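Aminoacyltransferase FemA (Staphylococcus aureus, PDB 1LRZ) catalyses the addition of glycines 2 and 3 to the pentaglycine interpeptide bridge of staphylococcal peptidoglycan, using glycyl-tRNA as donor. Local coordinates at residues A[12-17]-A[50-55]; A[2-7]-A[44-49]; A[22-27]-A[72-77]; A[40-45]-A[55-60]; A[318-323]-A[356-361]. All blocks are in the same frame, centred on the assembly; numbering follows the deposited sequence.

Interactions 1 to 4 are neighbours in one half of the molecule, around the mixed sheet that begins with strands 2-5, 39-46, 52-63 and 67-78. Interactions 2 and 4 share G44 and I45, interactions 1 and 4 share A55, and the backbone bond from V77 N to A55 O (2.8 Å) ties interaction 3 to both 1 and 4. Interaction 5 belongs to the second sheet. Its centre is about 15 Å from that of interaction 3, and the two touch through the rings of F23 and F319; the centre of interaction 2 is about 27 Å away. D16 resting on P322 is a further bridge, between interactions 1 and 5.

Interaction 1: residues A[12-17]-A[50-55]; sequences GAFTDS and NEVIAA
V52 receives the ring of F14 in a helix-on-sheet packing of helix 8-16 against strand 52-63; the axes of 12-16 and 52-55 pass 8.7 Å apart at 85°. V52 is the first strand residue to touch the helix. Its CG1 sits over one face of the F14 ring, 3.8 Å from the centroid, a CH-pi contact displaced toward the CG side of the ring. A beta-branched valine suits this place because one methyl can lie on the ring while the rest of the side chain stays with the strand. F14 carries its ring to the strand with CG turned away from its own backbone N (chi1 177°), and the ring reaches past V52 to the backbone beyond.

At I53 and A54 the strand makes a classic beta bulge, both residues facing I45 of the adjacent strand. Their side chains lead off from the helix, and the peptide between them is what F14 meets: CZ lies 3.5 Å from both I53 C and A54 N, approaching obliquely.

A55 turns its methyl back to the helix, where L6 and F11 also close in; so short a side chain lets F14 and L6 both come near. T15 CG2 skirts the same methyl, while its hydroxyl bonds to F11 O, with Q25 O also close. The ring comes closest to this methyl through F14 CD2, 3.7 Å from A55 CB.

Interaction 2: residues A[2-7]-A[44-49]; sequences KFTNLT and GIKNNN
L6 leans over G44 just where the N-terminal strand 2-5 runs out beside strand 39-46. Its CB begins the reach toward the neighbouring strand, and CG, set beside its own backbone N (chi1 -56°), lies 3.9 Å from G44 N. From there the branches part: CD1 rests on G44 CA at 4.0 Å, and CD2 meets K46 CE at the same distance, the leucine and the lysine chain sliding past each other in opposite directions. Glycine suits position 44 because a CB would run into CD1.

K46 is extended beyond CG, lending its methylenes to the leucine and carrying NZ to a salt bridge with E10. On the other side of the sheet F3 and I45 form a non-hydrogen-bonded pair, their side chains crossing at about a right angle, with G44 O over one face of the F3 ring, 3.6 Å above its plane.

Two hydrogen-bonded pairs flank them. K2 and K46 exchange bonds in both directions, and so do T4 and G44; the bond from G44 N to T4 O is 2.8 Å long. The result is an antiparallel strand pair at the edge of the mixed sheet, with 2-5 as its outermost strand.

Interaction 3: residues A[22-27]-A[72-77]; sequences HFTQTV and SNRGPV
T24 OG1 donates to N73 O (2.8 Å), a direct hydrogen bond between two turns that face each other. The donor stands above the carbonyl plane, 50° out of it. Beside this bond R74 CG lies over one face of the H22 imidazole, 3.6 Å from the centroid, in a CH-pi contact; the guanidinium plane is turned 66° from the ring. The methylenes of arginine suit the ring face, while the guanidinium extends beyond the ring. Further along the two segments, Q25 CG packs on V77 CG2 at 3.8 Å.

Several things hold this first shell. H22 ND1 donates to T24 OG1 at 2.7 Å, almost straight (168°) and in the imidazole plane, so that the hydroxyl accepts the N-H of H22 and donates its own O-H to N73 O. Chi1 of 45° puts that hydroxyl between its backbone N and carbonyl carbon, within reach of both partners. F23 CD1 covers the other face of the imidazole, and H22 NE2 bonds to Y364 OH. A type I turn from H22 to Q25 and a type I' turn from S72 to G75 shape the two loops; N73 and R74 have positive phi, and a cis peptide precedes P76. R74 N is bonded to D108, and one water joins H22 N to R74 O.

With ND1 as donor, the two hydrogen bonds form a chain with one donor sense, imidazole to hydroxyl to carbonyl.

Interaction 4: residues A[40-45]-A[55-60]; sequences THLVGI and ACLLTA
V43 and L58 interlock on one side of the hairpin formed by strands 39-46 and 52-63: V43 CG2 meets L58 CD1 at 3.8 Å, the two side chains crossing at about a right angle. The same methyl, V43 CG2, also lies 3.5 Å from C56 O, because its first torsion (chi1 -59°) places CG2 in the notch between the backbone N and carbonyl carbon. C56, directly across from V43, is slim enough to leave room for it, and branched valine fills the hollow between C56 and L58.

On the other side L42 lays CD2 against L57 CB (4.0 Å), and L57 CD2 reaches diagonally to T40 CG2 at 4.1 Å. T40 and T59 lie side by side, pointing the same way. At the far end the profile narrows to G44 opposite A55, whose CA atoms come within 3.9 Å; a residue without a side chain beside a very small one allows this.

H41 and L58 exchange two nearly straight bonds, H41 N to L58 O being 2.8 Å. V43 and C56 exchange two more, of which C56 N to V43 O is bent (146°).

Helix 83-98 packs against the V43 and L58 side, and helix 27-35 against T40 and L42. Strands 2-5 and 67-78 flank the pair in the sheet.

Interaction 5: residues A[318-323]-A[356-361]; sequences FFINPF and HGIDRY
Residues 318-320 of strand 310-320, with the loop after them, and the start of strand 360-365 belong to the nine-stranded mixed sheet, where strand 325-332 lies between the two strands; they are joined here by side chains and waters, with no direct hydrogen bond. F323 and R360 make the main contact. R360 is extended from CG to NE and passes over one face of the F323 ring, its CD 4.0 Å from the centroid. The guanidinium follows, tilted 26° from the ring plane, with NE 3.5 Å from F323 CE2. An arginine fits because its aliphatic part packs on the ring while its nitrogens find other partners: E324 by a salt bridge, and the hydroxyls of Y20 and Y110.

I358 packs against residues 320-322. Its CD1 touches I320 CG2 at 3.7 Å, the two isoleucines crossing at about a right angle, and also lies 3.5 Å from N321 O. Nearby P322 O accepts from two waters, one of which accepts from D359 N (3.0 Å) and the other of which donates to G357 O. G357 takes a positive phi, which glycine adopts easily.

Deeper in, Y361 OH comes to the edge of the F318 ring, 3.2 Å from CE2, and is hydrogen-bonded to Q346. Helix 341-355 packs on F318, I320 and Y361 through M349, I350 and Y352, while V325 of the intervening strand touches F318, I358 and Y361.

Interaction 1: residues A[12-17]-A[50-55]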
# COMPACT_ATOMS: atom_id res chain seq x y z
N GLY A 12 4.72 -8.84 -18.95
CA GLY A 12 5.39 -8.65 -17.67
C GLY A 12 6.68 -7.85 -17.74
O GLY A 12 6.94 -6.98 -16.89
N ALA A 13 7.50 -8.15 -18.75
CA ALA A 13 8.77 -7.46 -18.91
C ALA A 13 8.56 -5.97 -19.16
O ALA A 13 9.26 -5.13 -18.57
CB ALA A 13 9.56 -8.07 -20.08
N PHE A 14 7.60 -5.65 -20.01
CA PHE A 14 7.34 -4.24 -20.30
C PHE A 14 6.78 -3.49 -19.11
O PHE A 14 7.28 -2.43 -18.73
CB PHE A 14 6.37 -4.08 -21.46
CG PHE A 14 6.02 -2.65 -21.74
CD1 PHE A 14 6.97 -1.79 -22.28
CD2 PHE A 14 4.75 -2.17 -21.47
CE1 PHE A 14 6.65 -0.46 -22.55
CE2 PHE A 14 4.41 -0.85 -21.72
CZ PHE A 14 5.36 0.02 -22.27
N THR A 15 5.73 -4.02 -18.50
CA THR A 15 5.14 -3.31 -17.37
C THR A 15 6.10 -3.14 -16.17
O THR A 15 6.04 -2.12 -15.48
CB THR A 15 3.83 -3.99 -16.92
OG1 THR A 15 4.10 -5.35 -16.56
CG2 THR A 15 2.82 -3.95 -18.07
N ASP A 16 6.99 -4.10 -15.95
CA ASP A 16 7.97 -4.00 -14.86
C ASP A 16 8.95 -2.85 -15.09
O ASP A 16 9.55 -2.34 -14.14
CB ASP A 16 8.81 -5.28 -14.72
CG ASP A 16 8.15 -6.34 -13.86
OD1 ASP A 16 8.77 -7.42 -13.71
OD2 ASP A 16 7.04 -6.12 -13.33
N SER A 17 9.12 -2.44 -16.34
CA SER A 17 10.07 -1.37 -16.65
C SER A 17 9.46 0.02 -16.74
O SER A 17 10.17 0.98 -16.96
CB SER A 17 10.77 -1.68 -17.98
OG SER A 17 9.87 -1.52 -19.07
N ASN A 50 9.97 -4.80 -32.99
CA ASN A 50 9.25 -5.81 -32.21
C ASN A 50 9.35 -5.51 -30.72
O ASN A 50 9.24 -6.41 -29.88
CB ASN A 50 9.80 -7.21 -32.51
CG ASN A 50 9.67 -7.60 -33.98
OD1 ASN A 50 8.57 -7.57 -34.54
ND2 ASN A 50 10.79 -7.96 -34.60
N GLU A 51 9.57 -4.24 -30.39
CA GLU A 51 9.66 -3.80 -29.00
C GLU A 51 8.29 -3.36 -28.47
O GLU A 51 7.60 -2.59 -29.13
CB GLU A 51 10.61 -2.62 -28.86
CG GLU A 51 12.06 -2.90 -29.19
CD GLU A 51 12.92 -1.67 -29.00
OE1 GLU A 51 12.69 -0.67 -29.71
OE2 GLU A 51 13.83 -1.71 -28.14
N VAL A 52 7.89 -3.85 -27.30
CA VAL A 52 6.61 -3.43 -26.73
C VAL A 52 6.73 -1.98 -26.25
O VAL A 52 7.66 -1.64 -25.51
CB VAL A 52 6.19 -4.30 -25.52
CG1 VAL A 52 4.91 -3.71 -24.87
CG2 VAL A 52 5.95 -5.73 -25.97
N ILE A 53 5.80 -1.12 -26.68
CA ILE A 53 5.81 0.27 -26.26
C ILE A 53 4.49 0.68 -25.58
O ILE A 53 4.26 1.86 -25.32
CB ILE A 53 6.11 1.24 -27.44
CG1 ILE A 53 5.07 1.07 -28.55
CG2 ILE A 53 7.52 0.98 -27.97
CD1 ILE A 53 5.20 2.10 -29.66
N ALA A 54 3.63 -0.30 -25.31
CA ALA A 54 2.35 -0.05 -24.64
C ALA A 54 1.72 -1.40 -24.35
O ALA A 54 1.86 -2.34 -25.13
CB ALA A 54 1.41 0.77 -25.52
N ALA A 55 1.02 -1.49 -23.22
CA ALA A 55 0.39 -2.75 -22.85
C ALA A 55 -0.81 -2.55 -21.94
O ALA A 55 -0.94 -1.52 -21.27
CB ALA A 55 1.41 -3.66 -22.14

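Interaction 2: residues A[2-7]-A[44-49]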
# COMPACT_ATOMS: atom_id res chain seq x y z
N LYS A 2 2.23 -1.44 -34.35
CA LYS A 2 1.02 -2.21 -34.58
C LYS A 2 0.38 -2.61 -33.26
O LYS A 2 1.08 -2.91 -32.29
CB LYS A 2 1.33 -3.46 -35.41
CG LYS A 2 0.11 -4.35 -35.67
CD LYS A 2 0.34 -5.34 -36.82
CE LYS A 2 1.47 -6.32 -36.52
NZ LYS A 2 1.78 -7.23 -37.69
N PHE A 3 -0.95 -2.59 -33.22
CA PHE A 3 -1.68 -3.00 -32.03
C PHE A 3 -1.72 -4.51 -32.15
O PHE A 3 -1.91 -5.03 -33.25
CB PHE A 3 -3.10 -2.45 -32.03
CG PHE A 3 -3.85 -2.64 -30.73
CD1 PHE A 3 -3.75 -1.69 -29.71
CD2 PHE A 3 -4.67 -3.74 -30.52
CE1 PHE A 3 -4.46 -1.83 -28.51
CE2 PHE A 3 -5.38 -3.90 -29.33
CZ PHE A 3 -5.28 -2.95 -28.32
N THR A 4 -1.52 -5.22 -31.05
CA THR A 4 -1.54 -6.67 -31.10
C THR A 4 -1.70 -7.29 -29.72
O THR A 4 -1.76 -6.58 -28.71
CB THR A 4 -0.24 -7.20 -31.75
OG1 THR A 4 -0.31 -8.63 -31.86
CG2 THR A 4 0.97 -6.84 -30.89
N ASN A 5 -1.81 -8.61 -29.67
CA ASN A 5 -1.91 -9.33 -28.41
C ASN A 5 -0.47 -9.57 -27.98
O ASN A 5 0.42 -9.66 -28.82
CB ASN A 5 -2.64 -10.66 -28.60
CG ASN A 5 -4.14 -10.49 -28.64
OD1 ASN A 5 -4.78 -10.32 -27.59
ND2 ASN A 5 -4.71 -10.52 -29.83
N LEU A 6 -0.23 -9.65 -26.68
CA LEU A 6 1.11 -9.86 -26.16
C LEU A 6 1.17 -11.17 -25.39
O LEU A 6 0.16 -11.62 -24.84
CB LEU A 6 1.51 -8.72 -25.21
CG LEU A 6 1.46 -7.26 -25.67
CD1 LEU A 6 1.85 -6.37 -24.49
CD2 LEU A 6 2.42 -7.03 -26.85
N THR A 7 2.35 -11.78 -25.34
CA THR A 7 2.53 -13.00 -24.56
C THR A 7 2.69 -12.52 -23.13
O THR A 7 3.01 -11.36 -22.90
CB THR A 7 3.80 -13.74 -24.97
OG1 THR A 7 4.94 -12.95 -24.60
CG2 THR A 7 3.81 -13.99 -26.49
N GLY A 44 -1.40 -4.75 -26.59
CA GLY A 44 -0.37 -3.74 -26.53
C GLY A 44 0.02 -3.26 -27.91
O GLY A 44 -0.65 -3.56 -28.90
N ILE A 45 1.10 -2.50 -27.97
CA ILE A 45 1.61 -1.98 -29.23
C ILE A 45 3.08 -2.33 -29.30
O ILE A 45 3.79 -2.26 -28.29
CB ILE A 45 1.48 -0.43 -29.32
CG1 ILE A 45 0.01 -0.02 -29.28
CG2 ILE A 45 2.14 0.08 -30.60
CD1 ILE A 45 -0.19 1.47 -29.12
N LYS A 46 3.53 -2.73 -30.48
CA LYS A 46 4.93 -3.04 -30.70
C LYS A 46 5.40 -2.12 -31.80
O LYS A 46 4.61 -1.75 -32.68
CB LYS A 46 5.10 -4.48 -31.14
CG LYS A 46 4.97 -5.51 -30.04
CD LYS A 46 5.31 -6.87 -30.58
CE LYS A 46 5.36 -7.91 -29.49
NZ LYS A 46 6.01 -9.13 -30.01
N ASN A 47 6.66 -1.73 -31.75
CA ASN A 47 7.22 -0.86 -32.78
C ASN A 47 7.87 -1.71 -33.87
O ASN A 47 7.68 -2.93 -33.92
CB ASN A 47 8.25 0.11 -32.19
CG ASN A 47 9.45 -0.60 -31.61
OD1 ASN A 47 9.70 -1.77 -31.90
ND2 ASN A 47 10.21 0.10 -30.78
N ASN A 48 8.65 -1.07 -34.74
CA ASN A 48 9.33 -1.74 -35.83
C ASN A 48 10.33 -2.80 -35.37
O ASN A 48 10.54 -3.80 -36.06
CB ASN A 48 10.07 -0.72 -36.71
CG ASN A 48 9.13 0.32 -37.30
OD1 ASN A 48 8.13 -0.02 -37.93
ND2 ASN A 48 9.45 1.60 -37.10
N ASN A 49 10.94 -2.59 -34.21
CA ASN A 49 11.91 -3.53 -33.67
C ASN A 49 11.27 -4.62 -32.83
O ASN A 49 11.95 -5.27 -32.04
CB ASN A 49 12.95 -2.81 -32.80
CG ASN A 49 13.67 -1.71 -33.54
OD1 ASN A 49 14.15 -1.91 -34.66
ND2 ASN A 49 13.75 -0.53 -32.92

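Interaction 3: residues A[22-27]-A[72-77]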
# COMPACT_ATOMS: atom_id res chain seq x y z
N HIS A 22 0.41 -0.28 -12.56
CA HIS A 22 -0.28 -0.75 -11.35
C HIS A 22 -0.03 -2.24 -11.08
O HIS A 22 0.30 -2.99 -12.01
CB HIS A 22 -1.78 -0.50 -11.51
CG HIS A 22 -2.55 -0.47 -10.23
ND1 HIS A 22 -3.63 -1.28 -9.99
CD2 HIS A 22 -2.44 0.34 -9.14
CE1 HIS A 22 -4.16 -0.97 -8.82
NE2 HIS A 22 -3.46 0.01 -8.29
N PHE A 23 -0.21 -2.67 -9.83
CA PHE A 23 0.02 -4.07 -9.49
C PHE A 23 -0.97 -4.99 -10.20
O PHE A 23 -0.76 -6.20 -10.24
CB PHE A 23 -0.02 -4.31 -7.96
CG PHE A 23 -1.34 -3.95 -7.31
CD1 PHE A 23 -1.52 -2.71 -6.69
CD2 PHE A 23 -2.39 -4.86 -7.30
CE1 PHE A 23 -2.72 -2.38 -6.07
CE2 PHE A 23 -3.61 -4.54 -6.68
CZ PHE A 23 -3.77 -3.30 -6.07
N THR A 24 -2.04 -4.42 -10.76
CA THR A 24 -3.02 -5.21 -11.51
C THR A 24 -2.55 -5.41 -12.97
O THR A 24 -3.14 -6.20 -13.71
CB THR A 24 -4.41 -4.53 -11.54
OG1 THR A 24 -4.24 -3.13 -11.82
CG2 THR A 24 -5.13 -4.70 -10.20
N GLN A 25 -1.51 -4.69 -13.38
CA GLN A 25 -0.97 -4.82 -14.74
C GLN A 25 0.27 -5.72 -14.65
O GLN A 25 1.37 -5.33 -15.04
CB GLN A 25 -0.59 -3.44 -15.31
CG GLN A 25 -1.82 -2.56 -15.63
CD GLN A 25 -2.75 -3.18 -16.68
OE1 GLN A 25 -3.98 -3.17 -16.54
NE2 GLN A 25 -2.16 -3.70 -17.74
N THR A 26 0.06 -6.93 -14.13
CA THR A 26 1.15 -7.89 -13.94
C THR A 26 0.76 -9.30 -14.38
O THR A 26 -0.42 -9.62 -14.55
CB THR A 26 1.54 -8.00 -12.45
OG1 THR A 26 0.40 -8.44 -11.70
CG2 THR A 26 2.00 -6.65 -11.90
N VAL A 27 1.76 -10.16 -14.53
CA VAL A 27 1.52 -11.54 -14.92
C VAL A 27 0.75 -12.25 -13.82
O VAL A 27 -0.16 -13.04 -14.09
CB VAL A 27 2.85 -12.25 -15.20
CG1 VAL A 27 2.62 -13.74 -15.41
CG2 VAL A 27 3.49 -11.64 -16.42
N SER A 72 -10.24 -2.09 -18.23
CA SER A 72 -8.78 -1.99 -18.40
C SER A 72 -7.90 -2.25 -17.17
O SER A 72 -6.68 -2.14 -17.25
CB SER A 72 -8.41 -0.62 -18.99
OG SER A 72 -8.64 0.42 -18.04
N ASN A 73 -8.52 -2.56 -16.03
CA ASN A 73 -7.76 -2.87 -14.83
C ASN A 73 -6.62 -1.90 -14.47
O ASN A 73 -5.48 -2.34 -14.26
CB ASN A 73 -7.17 -4.29 -14.95
CG ASN A 73 -8.25 -5.36 -15.10
OD1 ASN A 73 -8.85 -5.52 -16.18
ND2 ASN A 73 -8.52 -6.09 -14.03
N ARG A 74 -6.92 -0.61 -14.37
CA ARG A 74 -5.92 0.41 -14.03
C ARG A 74 -4.87 0.63 -15.12
O ARG A 74 -3.87 1.33 -14.90
CB ARG A 74 -5.20 0.05 -12.71
CG ARG A 74 -5.90 0.56 -11.46
CD ARG A 74 -6.13 2.04 -11.56
NE ARG A 74 -6.47 2.69 -10.31
CZ ARG A 74 -6.86 3.96 -10.24
NH1 ARG A 74 -7.15 4.52 -9.08
NH2 ARG A 74 -6.99 4.65 -11.37
N GLY A 75 -5.10 0.04 -16.28
CA GLY A 75 -4.17 0.21 -17.39
C GLY A 75 -4.79 1.19 -18.36
O GLY A 75 -5.84 1.74 -18.07
N PRO A 76 -4.18 1.41 -19.53
CA PRO A 76 -2.94 0.80 -20.02
C PRO A 76 -1.66 1.42 -19.48
O PRO A 76 -1.65 2.50 -18.91
CB PRO A 76 -3.05 0.99 -21.53
CG PRO A 76 -3.73 2.31 -21.64
CD PRO A 76 -4.82 2.22 -20.59
N VAL A 77 -0.56 0.69 -19.68
CA VAL A 77 0.76 1.17 -19.29
C VAL A 77 1.32 1.65 -20.62
O VAL A 77 1.44 0.88 -21.57
CB VAL A 77 1.61 0.03 -18.72
CG1 VAL A 77 2.96 0.56 -18.26
CG2 VAL A 77 0.86 -0.63 -17.54
O HOH W 1 -1.19 0.77 -14.83

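Interaction 4: residues A[40-45]-A[55-60]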
# COMPACT_ATOMS: atom_id res chain seq x y z
N THR A 40 -9.75 -13.11 -20.17
CA THR A 40 -8.65 -12.17 -20.00
C THR A 40 -7.83 -11.96 -21.26
O THR A 40 -7.46 -12.91 -21.94
CB THR A 40 -7.73 -12.64 -18.85
OG1 THR A 40 -8.54 -13.02 -17.73
CG2 THR A 40 -6.79 -11.52 -18.41
N HIS A 41 -7.55 -10.69 -21.57
CA HIS A 41 -6.78 -10.32 -22.75
C HIS A 41 -5.53 -9.52 -22.40
O HIS A 41 -5.53 -8.70 -21.47
CB HIS A 41 -7.60 -9.46 -23.70
CG HIS A 41 -8.83 -10.12 -24.24
ND1 HIS A 41 -9.87 -10.52 -23.43
CD2 HIS A 41 -9.23 -10.35 -25.51
CE1 HIS A 41 -10.86 -10.97 -24.18
NE2 HIS A 41 -10.49 -10.88 -25.45
N LEU A 42 -4.46 -9.77 -23.15
CA LEU A 42 -3.21 -9.04 -22.99
C LEU A 42 -2.98 -8.38 -24.34
O LEU A 42 -2.66 -9.06 -25.33
CB LEU A 42 -2.05 -9.97 -22.64
CG LEU A 42 -2.12 -10.71 -21.30
CD1 LEU A 42 -0.86 -11.56 -21.14
CD2 LEU A 42 -2.25 -9.71 -20.15
N VAL A 43 -3.16 -7.07 -24.40
CA VAL A 43 -2.98 -6.33 -25.64
C VAL A 43 -1.88 -5.29 -25.47
O VAL A 43 -1.45 -5.00 -24.35
CB VAL A 43 -4.31 -5.64 -26.07
CG1 VAL A 43 -5.41 -6.69 -26.26
CG2 VAL A 43 -4.75 -4.60 -25.04
N GLY A 44 -1.40 -4.75 -26.59
CA GLY A 44 -0.37 -3.74 -26.53
C GLY A 44 0.02 -3.26 -27.91
O GLY A 44 -0.65 -3.56 -28.90
N ILE A 45 1.10 -2.50 -27.97
CA ILE A 45 1.61 -1.98 -29.23
C ILE A 45 3.08 -2.33 -29.30
O ILE A 45 3.79 -2.26 -28.29
CB ILE A 45 1.48 -0.43 -29.32
CG1 ILE A 45 0.01 -0.02 -29.28
CG2 ILE A 45 2.14 0.08 -30.60
CD1 ILE A 45 -0.19 1.47 -29.12
N ALA A 55 1.02 -1.49 -23.22
CA ALA A 55 0.39 -2.75 -22.85
C ALA A 55 -0.81 -2.55 -21.94
O ALA A 55 -0.94 -1.52 -21.27
CB ALA A 55 1.41 -3.66 -22.14
N CYS A 56 -1.69 -3.54 -21.91
CA CYS A 56 -2.84 -3.47 -21.03
C CYS A 56 -3.46 -4.83 -20.85
O CYS A 56 -3.67 -5.58 -21.81
CB CYS A 56 -3.89 -2.51 -21.55
SG CYS A 56 -5.11 -2.04 -20.28
N LEU A 57 -3.72 -5.15 -19.59
CA LEU A 57 -4.39 -6.38 -19.26
C LEU A 57 -5.86 -5.97 -19.22
O LEU A 57 -6.23 -4.99 -18.58
CB LEU A 57 -3.92 -6.88 -17.89
CG LEU A 57 -4.59 -8.13 -17.32
CD1 LEU A 57 -3.73 -8.66 -16.17
CD2 LEU A 57 -5.99 -7.79 -16.82
N LEU A 58 -6.69 -6.71 -19.95
CA LEU A 58 -8.12 -6.42 -20.01
C LEU A 58 -8.88 -7.65 -19.54
O LEU A 58 -8.44 -8.77 -19.77
CB LEU A 58 -8.55 -6.15 -21.46
CG LEU A 58 -7.85 -5.08 -22.31
CD1 LEU A 58 -8.29 -5.25 -23.77
CD2 LEU A 58 -8.20 -3.70 -21.80
N THR A 59 -10.00 -7.42 -18.86
CA THR A 59 -10.84 -8.52 -18.43
C THR A 59 -12.22 -8.24 -19.01
O THR A 59 -12.61 -7.08 -19.18
CB THR A 59 -10.95 -8.65 -16.89
OG1 THR A 59 -11.23 -7.37 -16.31
CG2 THR A 59 -9.66 -9.24 -16.31
N ALA A 60 -12.94 -9.29 -19.35
CA ALA A 60 -14.26 -9.14 -19.94
C ALA A 60 -15.25 -10.04 -19.21
O ALA A 60 -14.92 -11.16 -18.83
CB ALA A 60 -14.21 -9.50 -21.42

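Interaction 5: residues A[318-323]-A[356-361]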
# COMPACT_ATOMS: atom_id res chain seq x y z
N PHE A 318 0.62 -6.21 1.68
CA PHE A 318 1.36 -5.37 0.76
C PHE A 318 1.66 -5.95 -0.61
O PHE A 318 2.02 -7.12 -0.74
CB PHE A 318 2.72 -4.99 1.36
CG PHE A 318 2.64 -4.02 2.51
CD1 PHE A 318 2.24 -4.44 3.77
CD2 PHE A 318 3.00 -2.68 2.32
CE1 PHE A 318 2.18 -3.54 4.84
CE2 PHE A 318 2.95 -1.77 3.38
CZ PHE A 318 2.54 -2.20 4.65
N PHE A 319 1.52 -5.12 -1.65
CA PHE A 319 1.86 -5.53 -3.01
C PHE A 319 3.22 -4.90 -3.32
O PHE A 319 3.47 -3.73 -3.01
CB PHE A 319 0.78 -5.05 -3.99
CG PHE A 319 -0.55 -5.71 -3.77
CD1 PHE A 319 -1.72 -4.96 -3.77
CD2 PHE A 319 -0.63 -7.07 -3.50
CE1 PHE A 319 -2.95 -5.56 -3.51
CE2 PHE A 319 -1.86 -7.69 -3.24
CZ PHE A 319 -3.02 -6.93 -3.24
N ILE A 320 4.10 -5.70 -3.92
CA ILE A 320 5.45 -5.23 -4.21
C ILE A 320 5.81 -5.39 -5.68
O ILE A 320 5.84 -6.50 -6.21
CB ILE A 320 6.50 -6.00 -3.35
CG1 ILE A 320 6.19 -5.81 -1.86
CG2 ILE A 320 7.90 -5.53 -3.67
CD1 ILE A 320 5.12 -6.72 -1.34
N ASN A 321 6.08 -4.27 -6.32
CA ASN A 321 6.46 -4.29 -7.72
C ASN A 321 7.56 -3.26 -7.90
O ASN A 321 7.79 -2.42 -7.03
CB ASN A 321 5.24 -3.99 -8.59
CG ASN A 321 4.19 -5.10 -8.50
OD1 ASN A 321 4.31 -6.13 -9.16
ND2 ASN A 321 3.18 -4.90 -7.65
N PRO A 322 8.28 -3.32 -9.03
CA PRO A 322 9.36 -2.37 -9.27
C PRO A 322 8.99 -0.89 -9.12
O PRO A 322 9.79 -0.09 -8.65
CB PRO A 322 9.81 -2.71 -10.69
CG PRO A 322 9.55 -4.21 -10.76
CD PRO A 322 8.17 -4.30 -10.13
N PHE A 323 7.77 -0.53 -9.52
CA PHE A 323 7.35 0.86 -9.44
C PHE A 323 7.05 1.36 -8.03
O PHE A 323 7.29 2.52 -7.70
CB PHE A 323 6.12 1.09 -10.31
CG PHE A 323 5.56 2.49 -10.23
CD1 PHE A 323 6.37 3.59 -10.53
CD2 PHE A 323 4.22 2.71 -9.90
CE1 PHE A 323 5.84 4.89 -10.50
CE2 PHE A 323 3.69 4.00 -9.87
CZ PHE A 323 4.50 5.09 -10.17
N HIS A 356 15.65 -2.28 -1.29
CA HIS A 356 15.58 -2.99 -2.56
C HIS A 356 15.21 -2.20 -3.80
O HIS A 356 14.54 -2.72 -4.70
CB HIS A 356 14.68 -4.21 -2.39
CG HIS A 356 15.08 -5.07 -1.23
ND1 HIS A 356 16.25 -5.80 -1.22
CD2 HIS A 356 14.52 -5.23 -0.01
CE1 HIS A 356 16.40 -6.37 -0.04
NE2 HIS A 356 15.36 -6.04 0.72
N GLY A 357 15.65 -0.95 -3.83
CA GLY A 357 15.45 -0.08 -4.99
C GLY A 357 14.07 0.29 -5.49
O GLY A 357 13.88 0.45 -6.69
N ILE A 358 13.09 0.43 -4.60
CA ILE A 358 11.76 0.84 -5.02
C ILE A 358 11.65 2.24 -4.44
O ILE A 358 11.71 2.43 -3.22
CB ILE A 358 10.67 -0.12 -4.46
CG1 ILE A 358 10.87 -1.52 -5.07
CG2 ILE A 358 9.28 0.42 -4.78
CD1 ILE A 358 10.10 -2.65 -4.36
N ASP A 359 11.51 3.23 -5.33
CA ASP A 359 11.49 4.64 -4.95
C ASP A 359 10.14 5.27 -4.62
O ASP A 359 10.04 6.50 -4.51
CB ASP A 359 12.15 5.46 -6.05
CG ASP A 359 13.55 4.99 -6.37
OD1 ASP A 359 14.32 4.73 -5.41
OD2 ASP A 359 13.89 4.89 -7.56
N ARG A 360 9.12 4.46 -4.44
CA ARG A 360 7.79 4.98 -4.15
C ARG A 360 7.07 4.10 -3.15
O ARG A 360 7.02 2.88 -3.32
CB ARG A 360 7.00 5.07 -5.45
CG ARG A 360 5.53 5.44 -5.33
CD ARG A 360 4.99 5.71 -6.73
NE ARG A 360 3.54 5.63 -6.83
CZ ARG A 360 2.75 6.62 -7.26
NH1 ARG A 360 3.28 7.79 -7.62
NH2 ARG A 360 1.44 6.42 -7.39
N TYR A 361 6.54 4.71 -2.09
CA TYR A 361 5.83 3.97 -1.06
C TYR A 361 4.41 4.53 -1.05
O TYR A 361 4.18 5.68 -0.66
CB TYR A 361 6.51 4.18 0.29
CG TYR A 361 5.96 3.30 1.39
CD1 TYR A 361 6.39 1.98 1.53
CD2 TYR A 361 5.00 3.78 2.27
CE1 TYR A 361 5.87 1.16 2.54
CE2 TYR A 361 4.47 2.98 3.28
CZ TYR A 361 4.92 1.68 3.41
OH TYR A 361 4.39 0.90 4.41
O HOH W 2 10.87 2.39 -8.15
O HOH W 3 12.31 -0.76 -8.54